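Local coordinates for probable transcriptional regulatory protein NarL (Mycobacterium tuberculosis, PDB 3EUL) that probably acts, once phosphorylated by the sensor NarS, as a DNA-binding response regulator that adjusts genes of aerobic nitrate metabolism together with DevR, at residues A[77-80]-A[81-85]; A[123-126]-A[127-131]. One frame throughout, in Å; residues are numbered along the deposited sequence.

How the interactions relate
From the N terminus the receiver domain runs through strand 16-21, helix 25-38, strand 41-47, helix 50-60 and strand 64-68 before reaching interaction 1, a pair of successive turns in helix 76-85. Strand 91-96, helix 101-109 and strand 114-117 follow, and interaction 2 then lies within helix 122-134. Neither contact closes a loop: each joins adjoining segments of one helix, and the two come in series without nesting or crossing. The centres of interaction 1 and interaction 2 are about 21 Å apart, on opposite sides of the chain's centre. Interaction 1 faces helix 50-60 and strand 91-96, whereas interaction 2 packs against helix 25-38 and strands 16-21 and 64-68.

Interaction 1. Residues A[77-80]-A[81-85]; sequences AQVA and AAVRS
Val79 and Val83 meet one helical turn apart, with Val79 CG1 4.0 Å from Val83 CG2. The two isopropyl groups lie at a slant to each other, and one methyl from each makes the touch. Val79 CG1 stands anti to its own backbone N (chi1 178°) and leans toward the next turn, while Val83 CG2 reaches back and also rests 3.3 Å from Val79 O. That same carbonyl accepts the amide of Val83, with Val83 N to Val79 O at 2.9 Å.

Three more i to i+4 bonds knit 77-80 to 81-85: Ala81 N to Ala77 O, Ala82 N to Gln78 O and Arg84 N to Ala80 O, the last 3.1 Å long. The methyls of Ala81 and Ala82 lie close to the preceding carbonyls; Ala81 CB sits 3.4 Å from Ala77 O. One turn further on, Ser85 OG folds back to give a hydrogen bond to Ala82 O, 2.9 Å away, adding a side-chain bond at the C-terminal end of the segment. Near the other end, Asp75 OD1 accepts the amide of Gln78. Arg84 bends at chi3, and its NH1 hydrogen-bonds to the carbonyl O of Gln109, at the end of helix 101-109.

All this belongs to the crossover helix of the beta-alpha-beta unit formed by strand 64-68, helix 76-85 and strand 91-96 in the CheY-like receiver fold. Val79 and Val83 both pack on Ile57 of helix 50-60, where Leu54 also meets Val83 and Ala82, while Ala80 and Val83 rest on Val92 of strand 91-96.

Interaction 2. Residues A[123-126]-A[127-131]; sequences TEIV and KAVLD
Val126 lies side by side with Leu130, the two side chains pointing the same way and Val126 CG1 reaching 3.7 Å from Leu130 CD1. They sit one turn apart on helix 122-134, the last helix of this CheY-like receiver domain. CG1 of Val126 is placed anti to its backbone N (chi1 166°), which swings that methyl forward along the helix toward the leucine. Leu130 leans back to meet it: its CG is 3.3 Å from Val126 O, so the branch point covers the carbonyl while CD1 takes the methyl contact. Val126 O is also the acceptor for Leu130 N, at 2.9 Å.

Ile125 and Val129 form a looser pair along another face of the helix, their CG2 methyls 4.4 Å apart, and Val129 CG2 comes closer to Ile125 O than to the isoleucine side chain. Both residues touch Leu66 of strand 64-68, and Val129 adds Val18 of strand 16-21, so this buried face lies against the central parallel sheet. Val126 and Val129 also meet Leu35 of helix 25-38, while Leu130 reaches Val16 of strand 16-21.

The backbone is regular, with Lys127 N, Ala128 N and Val129 N bonded to the carbonyls of Thr123, Glu124 and Ile125. Ala128 CB tucks in beside the carbonyl of Glu124. Glu124 turns the other way, toward the start of the helix, where OE1 accepts the amide of Thr121. Lys127 runs extended until its last torsion, then bends (chi4 57°) to bring its ammonium group to the carboxylate of Asp131, completing an i to i+4 salt bridge in which Lys127 NZ lies 2.8 Å from Asp131 OD2, on that oxygen's syn lone pair.

Interaction 1. Residues A[77-80]-A[81-85]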
loop_
_atom_site.group_PDB
_atom_site.type_symbol
_atom_site.label_atom_id
_atom_site.label_comp_id
_atom_site.label_asym_id
_atom_site.label_seq_id
_atom_site.Cartn_x
_atom_site.Cartn_y
_atom_site.Cartn_z
ATOM N N ALA A 77 -7.139 -5.637 -2.923
ATOM C CA ALA A 77 -8.222 -5.901 -1.936
ATOM C C ALA A 77 -8.156 -7.295 -1.356
ATOM O O ALA A 77 -8.492 -7.472 -0.179
ATOM C CB ALA A 77 -9.618 -5.642 -2.547
ATOM N N GLN A 78 -7.773 -8.282 -2.181
ATOM C CA GLN A 78 -7.509 -9.642 -1.702
ATOM C C GLN A 78 -6.367 -9.653 -0.680
ATOM O O GLN A 78 -6.468 -10.309 0.362
ATOM C CB GLN A 78 -7.197 -10.604 -2.848
ATOM C CG GLN A 78 -8.288 -10.668 -3.862
ATOM C CD GLN A 78 -8.010 -11.686 -4.939
ATOM O OE1 GLN A 78 -7.162 -11.475 -5.797
ATOM N NE2 GLN A 78 -8.730 -12.801 -4.895
ATOM N N VAL A 79 -5.307 -8.916 -0.949
ATOM C CA VAL A 79 -4.237 -8.806 0.034
ATOM C C VAL A 79 -4.741 -8.126 1.292
ATOM O O VAL A 79 -4.447 -8.615 2.382
ATOM C CB VAL A 79 -2.992 -8.033 -0.491
ATOM C CG1 VAL A 79 -1.901 -7.904 0.622
ATOM C CG2 VAL A 79 -2.409 -8.674 -1.728
ATOM N N ALA A 80 -5.471 -7.006 1.156
ATOM C CA ALA A 80 -6.055 -6.331 2.338
ATOM C C ALA A 80 -6.922 -7.277 3.186
ATOM O O ALA A 80 -6.833 -7.310 4.432
ATOM C CB ALA A 80 -6.834 -5.098 1.948
ATOM N N ALA A 81 -7.740 -8.080 2.512
ATOM C CA ALA A 81 -8.592 -9.081 3.184
ATOM C C ALA A 81 -7.807 -10.113 3.993
ATOM O O ALA A 81 -8.192 -10.471 5.132
ATOM C CB ALA A 81 -9.447 -9.824 2.113
ATOM N N ALA A 82 -6.747 -10.631 3.368
ATOM C CA ALA A 82 -5.876 -11.633 3.923
ATOM C C ALA A 82 -5.122 -11.092 5.144
ATOM O O ALA A 82 -5.029 -11.778 6.151
ATOM C CB ALA A 82 -4.863 -12.124 2.830
ATOM N N VAL A 83 -4.593 -9.871 5.041
ATOM C CA VAL A 83 -3.890 -9.209 6.154
ATOM C C VAL A 83 -4.797 -9.039 7.369
ATOM O O VAL A 83 -4.437 -9.433 8.487
ATOM C CB VAL A 83 -3.252 -7.838 5.702
ATOM C CG1 VAL A 83 -2.656 -7.049 6.919
ATOM C CG2 VAL A 83 -2.156 -8.106 4.649
ATOM N N ARG A 84 -5.998 -8.541 7.142
ATOM C CA ARG A 84 -7.014 -8.454 8.193
ATOM C C ARG A 84 -7.364 -9.864 8.727
ATOM O O ARG A 84 -7.351 -10.081 9.937
ATOM C CB ARG A 84 -8.261 -7.678 7.688
ATOM C CG ARG A 84 -9.389 -7.556 8.736
ATOM C CD ARG A 84 -10.477 -6.632 8.249
ATOM N NE ARG A 84 -11.277 -7.293 7.227
ATOM C CZ ARG A 84 -12.337 -6.756 6.629
ATOM N NH1 ARG A 84 -13.013 -7.465 5.725
ATOM N NH2 ARG A 84 -12.719 -5.517 6.929
ATOM N N SER A 85 -7.600 -10.841 7.844
ATOM C CA SER A 85 -7.894 -12.232 8.276
ATOM C C SER A 85 -6.800 -12.839 9.156
ATOM O O SER A 85 -7.100 -13.538 10.125
ATOM C CB SER A 85 -8.127 -13.179 7.067
ATOM O OG SER A 85 -6.932 -13.927 6.812
#

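Interaction 2. Residues A[123-126]-A[127-131]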
loop_
_atom_site.group_PDB
_atom_site.type_symbol
_atom_site.label_atom_id
_atom_site.label_comp_id
_atom_site.label_asym_id
_atom_site.label_seq_id
_atom_site.Cartn_x
_atom_site.Cartn_y
_atom_site.Cartn_z
ATOM N N THR A 123 4.025 14.905 -2.094
ATOM C CA THR A 123 3.739 15.211 -0.681
ATOM C C THR A 123 2.416 14.566 -0.241
ATOM O O THR A 123 2.320 14.101 0.885
ATOM C CB THR A 123 3.744 16.736 -0.351
ATOM O OG1 THR A 123 2.765 17.391 -1.145
ATOM C CG2 THR A 123 5.147 17.390 -0.579
ATOM N N GLU A 124 1.434 14.505 -1.136
ATOM C CA GLU A 124 0.175 13.789 -0.865
ATOM C C GLU A 124 0.356 12.318 -0.480
ATOM O O GLU A 124 -0.257 11.862 0.454
ATOM C CB GLU A 124 -0.774 13.863 -2.057
ATOM C CG GLU A 124 -1.515 15.189 -2.181
ATOM C CD GLU A 124 -2.377 15.248 -3.419
ATOM O OE1 GLU A 124 -2.060 14.562 -4.419
ATOM O OE2 GLU A 124 -3.358 16.009 -3.407
ATOM N N ILE A 125 1.209 11.585 -1.194
ATOM C CA ILE A 125 1.445 10.164 -0.885
ATOM C C ILE A 125 2.202 9.972 0.404
ATOM O O ILE A 125 1.871 9.070 1.196
ATOM C CB ILE A 125 2.196 9.476 -2.033
ATOM C CG1 ILE A 125 1.322 9.487 -3.283
ATOM C CG2 ILE A 125 2.551 8.049 -1.668
ATOM C CD1 ILE A 125 2.094 9.722 -4.541
ATOM N N VAL A 126 3.212 10.809 0.637
ATOM C CA VAL A 126 3.940 10.746 1.891
ATOM C C VAL A 126 2.949 10.991 3.018
ATOM O O VAL A 126 2.897 10.227 3.971
ATOM C CB VAL A 126 5.079 11.770 1.963
ATOM C CG1 VAL A 126 5.617 11.935 3.407
ATOM C CG2 VAL A 126 6.194 11.382 0.996
ATOM N N LYS A 127 2.170 12.062 2.913
ATOM C CA LYS A 127 1.214 12.385 3.957
ATOM C C LYS A 127 0.169 11.270 4.174
ATOM O O LYS A 127 -0.164 10.941 5.307
ATOM C CB LYS A 127 0.532 13.723 3.663
ATOM C CG LYS A 127 -0.613 14.025 4.616
ATOM C CD LYS A 127 -1.178 15.420 4.429
ATOM C CE LYS A 127 -2.444 15.615 5.289
ATOM N NZ LYS A 127 -2.106 15.335 6.724
ATOM N N ALA A 128 -0.333 10.704 3.092
ATOM C CA ALA A 128 -1.263 9.562 3.183
ATOM C C ALA A 128 -0.672 8.382 3.928
ATOM O O ALA A 128 -1.321 7.784 4.803
ATOM C CB ALA A 128 -1.734 9.144 1.801
ATOM N N VAL A 129 0.569 8.037 3.610
ATOM C CA VAL A 129 1.247 6.932 4.290
ATOM C C VAL A 129 1.466 7.245 5.786
ATOM O O VAL A 129 1.170 6.433 6.667
ATOM C CB VAL A 129 2.576 6.624 3.576
ATOM C CG1 VAL A 129 3.477 5.771 4.428
ATOM C CG2 VAL A 129 2.267 5.954 2.227
ATOM N N LEU A 130 1.966 8.438 6.070
ATOM C CA LEU A 130 2.203 8.852 7.446
ATOM C C LEU A 130 0.915 8.942 8.264
ATOM O O LEU A 130 0.886 8.487 9.407
ATOM C CB LEU A 130 2.983 10.185 7.495
ATOM C CG LEU A 130 4.414 10.118 6.922
ATOM C CD1 LEU A 130 5.136 11.473 7.031
ATOM C CD2 LEU A 130 5.230 9.012 7.595
ATOM N N ASP A 131 -0.151 9.480 7.677
ATOM C CA ASP A 131 -1.448 9.597 8.371
ATOM C C ASP A 131 -2.047 8.209 8.646
ATOM O O ASP A 131 -2.645 7.955 9.696
ATOM C CB ASP A 131 -2.439 10.405 7.532
ATOM C CG ASP A 131 -2.166 11.903 7.548
ATOM O OD1 ASP A 131 -1.364 12.379 8.386
ATOM O OD2 ASP A 131 -2.773 12.622 6.716
#